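Local coordinates for penicillin-binding protein PbpB (Mycobacterium tuberculosis, PDB 6KGU), which synthesises cross-linked peptidoglycan from lipid intermediates and is the target of beta-lactam antibiotics such as aztreonam, at residues G131-N136 with D200-V205; V194-N199 with I411-V416; M236-T241 with D253-N258; T32-A37 with R122-Q127. All coordinates share one frame; numbering follows the deposited sequence.

Overall arrangement
Contacts 1, 2 and 3 form one connected region, and contact 4 lies further out. Contact 1 is central: its centre is about 10 Å from that of contact 3 and about 14 Å from that of contact 2. Q202 NE2 and N136 ND2 of contact 1 both reach M236 O of contact 3. A134 and Q202 pack on L197 of contact 2, which leads into helix 199-216. Contacts 2 and 4 belong to the same mixed sheet, but their nearest atoms are about 10 Å apart. Contact 4 adjoins contact 1 only along the chain. All four lie away from the aztreonam pocket and from S269, the probable acyl-ester serine.

Contact 1. Residues G131-N136 with D200-V205; sequences GSLAAN and DIQFYV
Q202 and F203, one turn into helix 199-216, receive L133 and A134 of the turn ahead of helix 135-138. Q202 sets out toward the turn at CB. Its CG lies 3.6 Å from L133 CD1, and the two side chains slide past each other in opposite directions. The same CG is 3.9 Å from A134 CB. Q202 is bent at its second torsion (chi2 79°), and this brings NE2 to 3.7 Å from A134 CA. The polar end is used outside the pair: NE2 donates to M236 O, which N136 ND2 also grips, and to Q206 OE1.

F203 follows; in the turn it meets only L133. L133 CD1 touches F203 CA at 3.6 Å and F203 CB at 3.9 Å, and lies at the ring edge, near its plane. No hydrogen bond links the two segments directly. Q206, one turn further along the helix, bonds S132 O and A134 N. S132 to A135 form a type II beta turn, closed by A135 N to S132 O, and A134 takes its positive phi. The contact is a type II turn whose third residue, A134, N-caps helix 135-138, packed against the flank of the helix that precedes the transpeptidase sheet.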
loop_
_atom_site.group_PDB
_atom_site.type_symbol
_atom_site.label_atom_id
_atom_site.label_comp_id
_atom_site.label_asym_id
_atom_site.label_seq_id
_atom_site.Cartn_x
_atom_site.Cartn_y
_atom_site.Cartn_z
ATOM N N GLY A 131 -1.224 -22.697 6.153
ATOM C CA GLY A 131 -1.988 -22.220 7.290
ATOM C C GLY A 131 -2.480 -20.809 7.034
ATOM O O GLY A 131 -3.203 -20.544 6.072
ATOM N N SER A 132 -2.067 -19.872 7.888
ATOM C CA SER A 132 -2.507 -18.489 7.761
ATOM C C SER A 132 -1.854 -17.752 6.591
ATOM O O SER A 132 -2.250 -16.615 6.307
ATOM C CB SER A 132 -2.226 -17.732 9.069
ATOM O OG SER A 132 -0.836 -17.516 9.217
ATOM N N LEU A 133 -0.885 -18.353 5.903
ATOM C CA LEU A 133 -0.131 -17.614 4.887
ATOM C C LEU A 133 -1.054 -17.041 3.809
ATOM O O LEU A 133 -1.768 -17.781 3.122
ATOM C CB LEU A 133 0.920 -18.512 4.245
ATOM C CG LEU A 133 1.745 -17.873 3.113
ATOM C CD1 LEU A 133 2.642 -16.783 3.671
ATOM C CD2 LEU A 133 2.605 -18.916 2.378
ATOM N N ALA A 134 -1.031 -15.716 3.658
ATOM C CA ALA A 134 -1.873 -15.025 2.678
ATOM C C ALA A 134 -3.351 -15.397 2.824
ATOM O O ALA A 134 -4.112 -15.328 1.858
ATOM C CB ALA A 134 -1.397 -15.300 1.243
ATOM N N ALA A 135 -3.782 -15.783 4.033
ATOM C CA ALA A 135 -5.188 -16.136 4.208
ATOM C C ALA A 135 -6.100 -14.933 4.069
ATOM O O ALA A 135 -7.284 -15.106 3.767
ATOM C CB ALA A 135 -5.426 -16.791 5.572
ATOM N N ASN A 136 -5.581 -13.723 4.291
ATOM C CA ASN A 136 -6.384 -12.519 4.051
ATOM C C ASN A 136 -6.851 -12.440 2.600
ATOM O O ASN A 136 -7.936 -11.908 2.317
ATOM C CB ASN A 136 -5.564 -11.271 4.412
ATOM C CG ASN A 136 -4.163 -11.294 3.809
ATOM O OD1 ASN A 136 -3.403 -12.262 3.975
ATOM N ND2 ASN A 136 -3.824 -10.235 3.083
ATOM N N ASP A 200 7.393 -16.594 -0.909
ATOM C CA ASP A 200 8.555 -16.273 -0.088
ATOM C C ASP A 200 8.493 -14.831 0.398
ATOM O O ASP A 200 8.708 -14.549 1.580
ATOM C CB ASP A 200 9.850 -16.507 -0.872
ATOM C CG ASP A 200 9.998 -17.946 -1.358
ATOM O OD1 ASP A 200 9.506 -18.876 -0.672
ATOM O OD2 ASP A 200 10.624 -18.139 -2.421
ATOM N N ILE A 201 8.212 -13.900 -0.506
ATOM C CA ILE A 201 8.063 -12.510 -0.097
ATOM C C ILE A 201 6.882 -12.367 0.859
ATOM O O ILE A 201 7.002 -11.762 1.932
ATOM C CB ILE A 201 7.937 -11.603 -1.332
ATOM C CG1 ILE A 201 9.219 -11.722 -2.172
ATOM C CG2 ILE A 201 7.645 -10.170 -0.898
ATOM C CD1 ILE A 201 9.192 -11.011 -3.536
ATOM N N GLN A 202 5.741 -12.977 0.514
ATOM C CA GLN A 202 4.566 -12.889 1.377
ATOM C C GLN A 202 4.872 -13.399 2.775
ATOM O O GLN A 202 4.514 -12.762 3.765
ATOM C CB GLN A 202 3.394 -13.672 0.772
ATOM C CG GLN A 202 2.170 -13.773 1.696
ATOM C CD GLN A 202 1.348 -12.502 1.696
ATOM O OE1 GLN A 202 1.397 -11.741 0.738
ATOM N NE2 GLN A 202 0.568 -12.273 2.765
ATOM N N PHE A 203 5.542 -14.556 2.876
ATOM C CA PHE A 203 5.810 -15.135 4.186
ATOM C C PHE A 203 6.666 -14.201 5.031
ATOM O O PHE A 203 6.393 -13.992 6.222
ATOM C CB PHE A 203 6.491 -16.507 4.040
ATOM C CG PHE A 203 6.730 -17.198 5.356
ATOM C CD1 PHE A 203 5.660 -17.620 6.136
ATOM C CD2 PHE A 203 8.014 -17.425 5.813
ATOM C CE1 PHE A 203 5.865 -18.257 7.349
ATOM C CE2 PHE A 203 8.228 -18.065 7.027
ATOM C CZ PHE A 203 7.154 -18.481 7.797
ATOM N N TYR A 204 7.714 -13.626 4.433
ATOM C CA TYR A 204 8.582 -12.726 5.194
ATOM C C TYR A 204 7.826 -11.462 5.594
ATOM O O TYR A 204 7.887 -11.019 6.747
ATOM C CB TYR A 204 9.823 -12.367 4.367
ATOM C CG TYR A 204 10.849 -11.567 5.132
ATOM C CD1 TYR A 204 11.773 -12.195 5.963
ATOM C CD2 TYR A 204 10.902 -10.190 5.020
ATOM C CE1 TYR A 204 12.717 -11.461 6.685
ATOM C CE2 TYR A 204 11.840 -9.445 5.724
ATOM C CZ TYR A 204 12.740 -10.087 6.559
ATOM O OH TYR A 204 13.662 -9.332 7.252
ATOM N N VAL A 205 7.112 -10.860 4.642
ATOM C CA VAL A 205 6.376 -9.631 4.943
ATOM C C VAL A 205 5.308 -9.893 6.003
ATOM O O VAL A 205 5.153 -9.114 6.945
ATOM C CB VAL A 205 5.781 -9.046 3.651
ATOM C CG1 VAL A 205 4.807 -7.885 3.971
ATOM C CG2 VAL A 205 6.928 -8.570 2.728
#

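Contact 2. Residues V194-N199 with I411-V416; sequences VLTLDN and IIKATV
V194 O accepts two backbone N-H groups from the opposing strand, and this shared oxygen marks a bulge. K413 N is 2.7 Å from V194 O and lies in its carbonyl plane. A414 N is further from V194 O, at 3.2 Å. V194 N donates to A414 O at 2.8 Å. Further along, T196 N donates to I411 O at 2.8 Å, but from 45° out of the carbonyl plane. L195 CA adds a C-H contact to the same oxygen.

Apolar contacts flank these bonds. V194 CB lies beside A414 CB, and V194 CG2 meets V416 CG2 at 3.9 Å. Elsewhere L195 CD2 touches I412 CD1 at 3.8 Å, beside L151 of helix 150-154. L197 CD2 and I411 CD1 also meet at 3.8 Å, where the two chains cross obliquely.

Polar ends find partners elsewhere. T196 OG1 sits between its own N and carbonyl carbon (chi1 57°), tucked against I411. It has V233 O as its main partner, with R410 O as an alternative or shared acceptor. K413 touches V194 O with its CB, while its chain leads away to a salt bridge with E232.

K413 and A414 both facing V194 make a classic beta bulge. It shifts the register by one in the antiparallel pairing of strands 192-195 and 412-416, within the mixed six-stranded sheet.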
loop_
_atom_site.group_PDB
_atom_site.type_symbol
_atom_site.label_atom_id
_atom_site.label_comp_id
_atom_site.label_asym_id
_atom_site.label_seq_id
_atom_site.Cartn_x
_atom_site.Cartn_y
_atom_site.Cartn_z
ATOM N N VAL A 194 -3.825 -18.630 -10.584
ATOM C CA VAL A 194 -2.426 -18.269 -10.343
ATOM C C VAL A 194 -2.375 -16.817 -9.869
ATOM O O VAL A 194 -2.767 -15.908 -10.606
ATOM C CB VAL A 194 -1.573 -18.449 -11.610
ATOM C CG1 VAL A 194 -0.108 -18.112 -11.322
ATOM C CG2 VAL A 194 -1.724 -19.879 -12.200
ATOM N N LEU A 195 -1.894 -16.591 -8.645
ATOM C CA LEU A 195 -1.809 -15.243 -8.098
ATOM C C LEU A 195 -0.487 -14.577 -8.480
ATOM O O LEU A 195 0.494 -15.238 -8.828
ATOM C CB LEU A 195 -1.948 -15.264 -6.573
ATOM C CG LEU A 195 -3.216 -15.965 -6.060
ATOM C CD1 LEU A 195 -3.280 -15.968 -4.549
ATOM C CD2 LEU A 195 -4.459 -15.287 -6.644
ATOM N N THR A 196 -0.467 -13.245 -8.391
ATOM C CA THR A 196 0.789 -12.509 -8.513
ATOM C C THR A 196 1.675 -12.646 -7.279
ATOM O O THR A 196 2.854 -12.274 -7.348
ATOM C CB THR A 196 0.503 -11.025 -8.774
ATOM O OG1 THR A 196 -0.312 -10.502 -7.714
ATOM C CG2 THR A 196 -0.231 -10.837 -10.097
ATOM N N LEU A 197 1.125 -13.129 -6.155
ATOM C CA LEU A 197 1.889 -13.270 -4.920
ATOM C C LEU A 197 3.131 -14.127 -5.120
ATOM O O LEU A 197 3.129 -15.100 -5.879
ATOM C CB LEU A 197 1.041 -13.907 -3.806
ATOM C CG LEU A 197 -0.191 -13.159 -3.283
ATOM C CD1 LEU A 197 -0.855 -13.944 -2.134
ATOM C CD2 LEU A 197 0.151 -11.719 -2.834
ATOM N N ASP A 198 4.189 -13.759 -4.415
ATOM C CA ASP A 198 5.374 -14.585 -4.250
ATOM C C ASP A 198 5.360 -15.061 -2.804
ATOM O O ASP A 198 5.532 -14.256 -1.885
ATOM C CB ASP A 198 6.630 -13.784 -4.589
ATOM C CG ASP A 198 7.911 -14.583 -4.422
ATOM O OD1 ASP A 198 8.055 -15.301 -3.421
ATOM O OD2 ASP A 198 8.783 -14.471 -5.299
ATOM N N ASN A 199 5.177 -16.373 -2.609
ATOM C CA ASN A 199 4.985 -16.912 -1.266
ATOM C C ASN A 199 6.174 -16.633 -0.362
ATOM O O ASN A 199 5.988 -16.434 0.838
ATOM C CB ASN A 199 4.700 -18.412 -1.329
ATOM C CG ASN A 199 3.244 -18.710 -1.691
ATOM O OD1 ASN A 199 2.432 -17.791 -1.847
ATOM N ND2 ASN A 199 2.911 -19.989 -1.823
ATOM N N ILE A 411 -3.841 -8.829 -8.633
ATOM C CA ILE A 411 -3.383 -9.961 -7.844
ATOM C C ILE A 411 -3.640 -11.296 -8.530
ATOM O O ILE A 411 -3.052 -12.309 -8.111
ATOM C CB ILE A 411 -4.005 -9.953 -6.429
ATOM C CG1 ILE A 411 -3.194 -10.870 -5.481
ATOM C CG2 ILE A 411 -5.455 -10.399 -6.479
ATOM C CD1 ILE A 411 -3.284 -10.477 -4.013
ATOM N N ILE A 412 -4.486 -11.333 -9.555
ATOM C CA ILE A 412 -4.692 -12.527 -10.366
ATOM C C ILE A 412 -3.729 -12.441 -11.541
ATOM O O ILE A 412 -3.842 -11.535 -12.370
ATOM C CB ILE A 412 -6.134 -12.647 -10.868
ATOM C CG1 ILE A 412 -7.144 -12.342 -9.763
ATOM C CG2 ILE A 412 -6.348 -14.047 -11.440
ATOM C CD1 ILE A 412 -7.084 -13.301 -8.619
ATOM N N LYS A 413 -2.781 -13.381 -11.617
ATOM C CA LYS A 413 -1.854 -13.380 -12.749
ATOM C C LYS A 413 -2.415 -14.147 -13.945
ATOM O O LYS A 413 -2.251 -13.717 -15.093
ATOM C CB LYS A 413 -0.503 -13.974 -12.340
ATOM C CG LYS A 413 0.598 -13.693 -13.368
ATOM C CD LYS A 413 1.983 -13.749 -12.757
ATOM C CE LYS A 413 3.068 -13.434 -13.793
ATOM N NZ LYS A 413 2.851 -12.132 -14.477
ATOM N N ALA A 414 -3.078 -15.273 -13.701
ATOM C CA ALA A 414 -3.495 -16.167 -14.776
ATOM C C ALA A 414 -4.449 -17.212 -14.209
ATOM O O ALA A 414 -4.601 -17.351 -12.991
ATOM C CB ALA A 414 -2.285 -16.846 -15.430
ATOM N N THR A 415 -5.098 -17.941 -15.109
ATOM C CA THR A 415 -5.895 -19.108 -14.749
ATOM C C THR A 415 -5.527 -20.276 -15.655
ATOM O O THR A 415 -5.287 -20.094 -16.855
ATOM C CB THR A 415 -7.396 -18.844 -14.863
ATOM O OG1 THR A 415 -7.715 -18.531 -16.219
ATOM C CG2 THR A 415 -7.804 -17.679 -13.983
ATOM N N VAL A 416 -5.492 -21.475 -15.087
ATOM C CA VAL A 416 -5.121 -22.676 -15.824
ATOM C C VAL A 416 -6.347 -23.569 -15.930
ATOM O O VAL A 416 -6.919 -23.986 -14.913
ATOM C CB VAL A 416 -3.951 -23.412 -15.165
ATOM C CG1 VAL A 416 -3.535 -24.598 -16.025
ATOM C CG2 VAL A 416 -2.790 -22.446 -14.966
#

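Contact 3. Residues M236-T241 with D253-N258; sequences MANDNT and DKQLGN
N240 and Q255 join the two segments through their backbones: Q255 N donates to N240 O at 2.7 Å, with a nearly straight N-H (166°). This belongs to a single beta bridge, T241 with Q255. It closes the loop that follows strand 233-238, the edge strand of the antiparallel transpeptidase sheet. N240, in the loop just after the strand, has positive phi.

The N240 amide bonds both D253 and K254. Its ND2 donates to D253 O at 2.8 Å, and that oxygen lies in the amide plane. Its OD1 accepts from K254 NZ at 2.9 Å. K254 bends at its second torsion (chi2 -75°), which carries NZ back to N240 OD1, tilted somewhat from the carbonyl plane. A water links this NZ to T241 O. Both ends of the N240 amide are thus held, and its rotation is fixed.

N238 crosses Q255 at about a right angle. Its ND2 touches Q255 CG at 3.4 Å and also donates to D239 O, which lies in the amide plane of N238. Q255 turns its own amide back: OE1 accepts from G257 N, on a lone pair. A second water accepts from N238 ND2 and donates to Q255 O and G257 O.

N258 stands just before helix 259-262. Its OD1 accepts from N136 ND2 and from a third water, which also donates to N238 OD1 at 2.6 Å. The other end of its amide makes a weak bond, N258 ND2 to M236 SD, 3.4 Å long.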
loop_
_atom_site.group_PDB
_atom_site.type_symbol
_atom_site.label_atom_id
_atom_site.label_comp_id
_atom_site.label_asym_id
_atom_site.label_seq_id
_atom_site.Cartn_x
_atom_site.Cartn_y
_atom_site.Cartn_z
ATOM N N MET A 236 0.733 -9.023 0.305
ATOM C CA MET A 236 -0.316 -8.211 0.917
ATOM C C MET A 236 -0.619 -8.887 2.246
ATOM O O MET A 236 -1.072 -10.036 2.264
ATOM C CB MET A 236 -1.558 -8.132 0.015
ATOM C CG MET A 236 -2.704 -7.283 0.545
ATOM S SD MET A 236 -4.126 -7.182 -0.593
ATOM C CE MET A 236 -3.567 -5.873 -1.692
ATOM N N ALA A 237 -0.342 -8.207 3.350
ATOM C CA ALA A 237 -0.426 -8.859 4.649
ATOM C C ALA A 237 -0.979 -7.925 5.713
ATOM O O ALA A 237 -0.804 -6.704 5.657
ATOM C CB ALA A 237 0.941 -9.377 5.106
ATOM N N ASN A 238 -1.643 -8.528 6.695
ATOM C CA ASN A 238 -2.020 -7.848 7.919
ATOM C C ASN A 238 -1.623 -8.729 9.090
ATOM O O ASN A 238 -1.315 -9.911 8.919
ATOM C CB ASN A 238 -3.519 -7.534 7.954
ATOM C CG ASN A 238 -4.342 -8.668 7.412
ATOM O OD1 ASN A 238 -4.753 -8.652 6.244
ATOM N ND2 ASN A 238 -4.577 -9.685 8.251
ATOM N N ASP A 239 -1.609 -8.135 10.281
ATOM C CA ASP A 239 -1.351 -8.903 11.489
ATOM C C ASP A 239 -2.579 -9.740 11.840
ATOM O O ASP A 239 -3.684 -9.503 11.339
ATOM C CB ASP A 239 -1.018 -7.968 12.651
ATOM C CG ASP A 239 -2.237 -7.197 13.139
ATOM O OD1 ASP A 239 -2.734 -6.312 12.390
ATOM O OD2 ASP A 239 -2.688 -7.467 14.275
ATOM N N ASN A 240 -2.374 -10.728 12.717
ATOM C CA ASN A 240 -3.483 -11.442 13.357
ATOM C C ASN A 240 -4.320 -12.237 12.347
ATOM O O ASN A 240 -5.534 -12.385 12.522
ATOM C CB ASN A 240 -4.377 -10.463 14.133
ATOM C CG ASN A 240 -5.266 -11.154 15.162
ATOM O OD1 ASN A 240 -4.908 -12.205 15.696
ATOM N ND2 ASN A 240 -6.432 -10.561 15.442
ATOM N N THR A 241 -3.680 -12.736 11.281
ATOM C CA THR A 241 -4.399 -13.365 10.177
ATOM C C THR A 241 -4.932 -14.730 10.590
ATOM O O THR A 241 -4.198 -15.557 11.144
ATOM C CB THR A 241 -3.488 -13.533 8.964
ATOM O OG1 THR A 241 -2.915 -12.269 8.602
ATOM C CG2 THR A 241 -4.278 -14.082 7.785
ATOM N N ASP A 253 -11.382 -13.821 17.520
ATOM C CA ASP A 253 -10.314 -12.908 17.895
ATOM C C ASP A 253 -9.274 -12.731 16.789
ATOM O O ASP A 253 -8.267 -12.059 17.008
ATOM C CB ASP A 253 -9.649 -13.364 19.195
ATOM C CG ASP A 253 -8.895 -14.686 19.058
ATOM O OD1 ASP A 253 -9.168 -15.466 18.121
ATOM O OD2 ASP A 253 -8.028 -14.953 19.910
ATOM N N LYS A 254 -9.523 -13.268 15.601
ATOM C CA LYS A 254 -8.587 -13.199 14.487
ATOM C C LYS A 254 -9.077 -12.188 13.458
ATOM O O LYS A 254 -10.236 -11.770 13.471
ATOM C CB LYS A 254 -8.417 -14.586 13.850
ATOM C CG LYS A 254 -7.590 -15.546 14.719
ATOM C CD LYS A 254 -6.139 -15.116 14.604
ATOM C CE LYS A 254 -5.281 -15.531 15.747
ATOM N NZ LYS A 254 -3.936 -14.917 15.495
ATOM N N GLN A 255 -8.172 -11.784 12.569
ATOM C CA GLN A 255 -8.537 -10.970 11.420
ATOM C C GLN A 255 -8.883 -11.901 10.266
ATOM O O GLN A 255 -8.023 -12.658 9.791
ATOM C CB GLN A 255 -7.407 -10.008 11.043
ATOM C CG GLN A 255 -7.619 -9.277 9.713
ATOM C CD GLN A 255 -8.852 -8.389 9.725
ATOM O OE1 GLN A 255 -9.840 -8.655 9.025
ATOM N NE2 GLN A 255 -8.801 -7.329 10.525
ATOM N N LEU A 256 -10.157 -11.877 9.849
ATOM C CA LEU A 256 -10.675 -12.738 8.798
ATOM C C LEU A 256 -10.678 -12.077 7.427
ATOM O O LEU A 256 -10.856 -12.776 6.427
ATOM C CB LEU A 256 -12.108 -13.183 9.124
ATOM C CG LEU A 256 -12.429 -13.663 10.548
ATOM C CD1 LEU A 256 -13.839 -14.242 10.631
ATOM C CD2 LEU A 256 -11.418 -14.663 11.042
ATOM N N GLY A 257 -10.529 -10.752 7.362
ATOM C CA GLY A 257 -10.707 -10.017 6.124
ATOM C C GLY A 257 -9.393 -9.528 5.550
ATOM O O GLY A 257 -8.351 -10.163 5.730
ATOM N N ASN A 258 -9.416 -8.393 4.865
ATOM C CA ASN A 258 -8.256 -7.927 4.103
ATOM C C ASN A 258 -8.188 -6.408 4.182
ATOM O O ASN A 258 -8.462 -5.700 3.205
ATOM C CB ASN A 258 -8.339 -8.440 2.661
ATOM C CG ASN A 258 -7.033 -8.295 1.903
ATOM O OD1 ASN A 258 -5.957 -8.159 2.497
ATOM N ND2 ASN A 258 -7.120 -8.328 0.575
HETATM O O HOH W 1 -6.830 -11.835 7.389
HETATM O O HOH W 2 -4.795 -6.819 4.388
HETATM O O HOH W 3 -2.007 -15.018 13.263
#

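Contact 4. Residues T32-A37 with R122-Q127; sequences TIEARA and RQDLRQ
This is an antiparallel strand pair at the edge of the mixed six-stranded sheet, in which T32 to R36 run against R122 to R126. It lies at the surface; its centre is about 37 Å from the centre of the chain. Strand 122-127 is one of the sheet's two outermost strands within the chain. Both segments fall in the dimerisation-domain family region. The hydrogen-bonded pairs are I33 with L125 and A35 with Q123. I33 O receives L125 N at 2.7 Å, nearly along the C=O axis, whereas Q123 N comes in well above the carbonyl plane of A35 O.

The face of I33, A35 and L125, which also carries Q123, has apolar contacts. A35 CB meets L125 CD1 at 3.5 Å, and I33 CG1 lies 3.7 Å from L125 CB.

The other face is polar. R126 crosses T32 at about a right angle, and its NH1 donates to T32 OG1 at 2.8 Å. A water accepts from T32 N and, weakly, from R126 NH1. The other nitrogens of R126 go to E152 and G19 O. R122 reaches E34 with its chain extended from CG to NE. E34 OE2 is 2.7 Å from R122 NH2, in a salt bridge whose hydrogen bond is weak. The carboxylate stands nearly perpendicular to the guanidinium (83°). E34 OE1 also pairs with R36 NH1, at 3.1 Å. D124 OD1 lies over one face of the R122 guanidinium, where only the charges attract.

The four charges form a chain, R36-E34-R122-D124. E34, paired with both arginines, probably offsets the approach of R36 NH1 to R122 NE (4.2 Å).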
loop_
_atom_site.group_PDB
_atom_site.type_symbol
_atom_site.label_atom_id
_atom_site.label_comp_id
_atom_site.label_asym_id
_atom_site.label_seq_id
_atom_site.Cartn_x
_atom_site.Cartn_y
_atom_site.Cartn_z
ATOM N N THR A 32 -7.234 -29.330 -3.159
ATOM C CA THR A 32 -8.205 -30.292 -2.657
ATOM C C THR A 32 -7.646 -31.708 -2.735
ATOM O O THR A 32 -6.948 -32.059 -3.688
ATOM C CB THR A 32 -9.511 -30.169 -3.440
ATOM O OG1 THR A 32 -10.130 -28.914 -3.121
ATOM C CG2 THR A 32 -10.475 -31.314 -3.118
ATOM N N ILE A 33 -7.921 -32.510 -1.709
ATOM C CA ILE A 33 -7.643 -33.943 -1.737
ATOM C C ILE A 33 -8.953 -34.696 -1.538
ATOM O O ILE A 33 -9.863 -34.243 -0.839
ATOM C CB ILE A 33 -6.607 -34.388 -0.678
ATOM C CG1 ILE A 33 -7.267 -34.451 0.713
ATOM C CG2 ILE A 33 -5.409 -33.475 -0.688
ATOM C CD1 ILE A 33 -6.292 -34.641 1.892
ATOM N N GLU A 34 -9.040 -35.862 -2.165
ATOM C CA GLU A 34 -10.215 -36.707 -2.009
ATOM C C GLU A 34 -10.114 -37.518 -0.728
ATOM O O GLU A 34 -9.065 -38.086 -0.417
ATOM C CB GLU A 34 -10.366 -37.647 -3.201
ATOM C CG GLU A 34 -11.248 -37.109 -4.299
ATOM C CD GLU A 34 -11.676 -38.196 -5.268
ATOM O OE1 GLU A 34 -11.992 -39.322 -4.811
ATOM O OE2 GLU A 34 -11.705 -37.918 -6.485
ATOM N N ALA A 35 -11.207 -37.563 0.022
ATOM C CA ALA A 35 -11.289 -38.430 1.187
ATOM C C ALA A 35 -12.680 -39.052 1.217
ATOM O O ALA A 35 -13.441 -38.973 0.245
ATOM C CB ALA A 35 -10.976 -37.663 2.476
ATOM N N ARG A 36 -13.020 -39.668 2.349
ATOM C CA ARG A 36 -14.293 -40.355 2.487
ATOM C C ARG A 36 -14.895 -40.083 3.856
ATOM O O ARG A 36 -14.181 -39.815 4.825
ATOM C CB ARG A 36 -14.141 -41.866 2.266
ATOM C CG ARG A 36 -14.572 -42.323 0.880
ATOM C CD ARG A 36 -13.468 -42.129 -0.144
ATOM N NE ARG A 36 -14.001 -41.813 -1.466
ATOM C CZ ARG A 36 -13.279 -41.837 -2.580
ATOM N NH1 ARG A 36 -13.842 -41.536 -3.746
ATOM N NH2 ARG A 36 -11.994 -42.170 -2.531
ATOM N N ALA A 37 -16.223 -40.148 3.919
ATOM C CA ALA A 37 -16.959 -39.989 5.169
ATOM C C ALA A 37 -17.625 -41.302 5.573
ATOM O O ALA A 37 -17.874 -42.167 4.731
ATOM C CB ALA A 37 -17.992 -38.896 5.041
ATOM N N ARG A 122 -18.073 -40.027 -0.472
ATOM C CA ARG A 122 -16.944 -39.244 -0.956
ATOM C C ARG A 122 -16.974 -37.852 -0.339
ATOM O O ARG A 122 -18.034 -37.233 -0.212
ATOM C CB ARG A 122 -16.951 -39.141 -2.481
ATOM C CG ARG A 122 -15.726 -38.412 -3.034
ATOM C CD ARG A 122 -15.777 -38.291 -4.543
ATOM N NE ARG A 122 -14.608 -37.612 -5.097
ATOM C CZ ARG A 122 -14.662 -36.477 -5.789
ATOM N NH1 ARG A 122 -15.831 -35.894 -6.002
ATOM N NH2 ARG A 122 -13.555 -35.925 -6.269
ATOM N N GLN A 123 -15.800 -37.366 0.058
ATOM C CA GLN A 123 -15.696 -36.086 0.750
ATOM C C GLN A 123 -14.371 -35.445 0.372
ATOM O O GLN A 123 -13.312 -35.994 0.680
ATOM C CB GLN A 123 -15.795 -36.286 2.261
ATOM C CG GLN A 123 -15.876 -35.011 3.076
ATOM C CD GLN A 123 -15.661 -35.267 4.559
ATOM O OE1 GLN A 123 -14.961 -36.204 4.942
ATOM N NE2 GLN A 123 -16.271 -34.442 5.398
ATOM N N ASP A 124 -14.432 -34.296 -0.292
ATOM C CA ASP A 124 -13.237 -33.583 -0.721
ATOM C C ASP A 124 -12.756 -32.667 0.397
ATOM O O ASP A 124 -13.546 -31.911 0.965
ATOM C CB ASP A 124 -13.534 -32.776 -1.982
ATOM C CG ASP A 124 -13.524 -33.633 -3.235
ATOM O OD1 ASP A 124 -13.578 -34.874 -3.115
ATOM O OD2 ASP A 124 -13.464 -33.063 -4.343
ATOM N N LEU A 125 -11.463 -32.743 0.716
ATOM C CA LEU A 125 -10.863 -31.973 1.802
ATOM C C LEU A 125 -9.996 -30.860 1.230
ATOM O O LEU A 125 -9.049 -31.128 0.485
ATOM C CB LEU A 125 -10.019 -32.867 2.707
ATOM C CG LEU A 125 -10.682 -34.124 3.258
ATOM C CD1 LEU A 125 -9.699 -34.865 4.155
ATOM C CD2 LEU A 125 -11.952 -33.754 4.004
ATOM N N ARG A 126 -10.306 -29.620 1.593
ATOM C CA ARG A 126 -9.492 -28.483 1.187
ATOM C C ARG A 126 -8.254 -28.396 2.075
ATOM O O ARG A 126 -8.353 -28.515 3.301
ATOM C CB ARG A 126 -10.309 -27.192 1.272
ATOM C CG ARG A 126 -9.732 -26.042 0.461
ATOM C CD ARG A 126 -9.698 -26.397 -1.032
ATOM N NE ARG A 126 -9.521 -25.217 -1.877
ATOM C CZ ARG A 126 -9.158 -25.250 -3.155
ATOM N NH1 ARG A 126 -8.927 -26.419 -3.745
ATOM N NH2 ARG A 126 -9.014 -24.110 -3.835
ATOM N N GLN A 127 -7.091 -28.214 1.458
ATOM C CA GLN A 127 -5.812 -28.165 2.157
ATOM C C GLN A 127 -5.216 -26.771 2.045
ATOM O O GLN A 127 -5.174 -26.206 0.950
ATOM C CB GLN A 127 -4.829 -29.181 1.564
ATOM C CG GLN A 127 -5.371 -30.592 1.527
ATOM C CD GLN A 127 -5.617 -31.133 2.909
ATOM O OE1 GLN A 127 -6.748 -31.385 3.296
ATOM N NE2 GLN A 127 -4.554 -31.300 3.670
HETATM O O HOH W 4 -7.407 -28.354 -5.980
#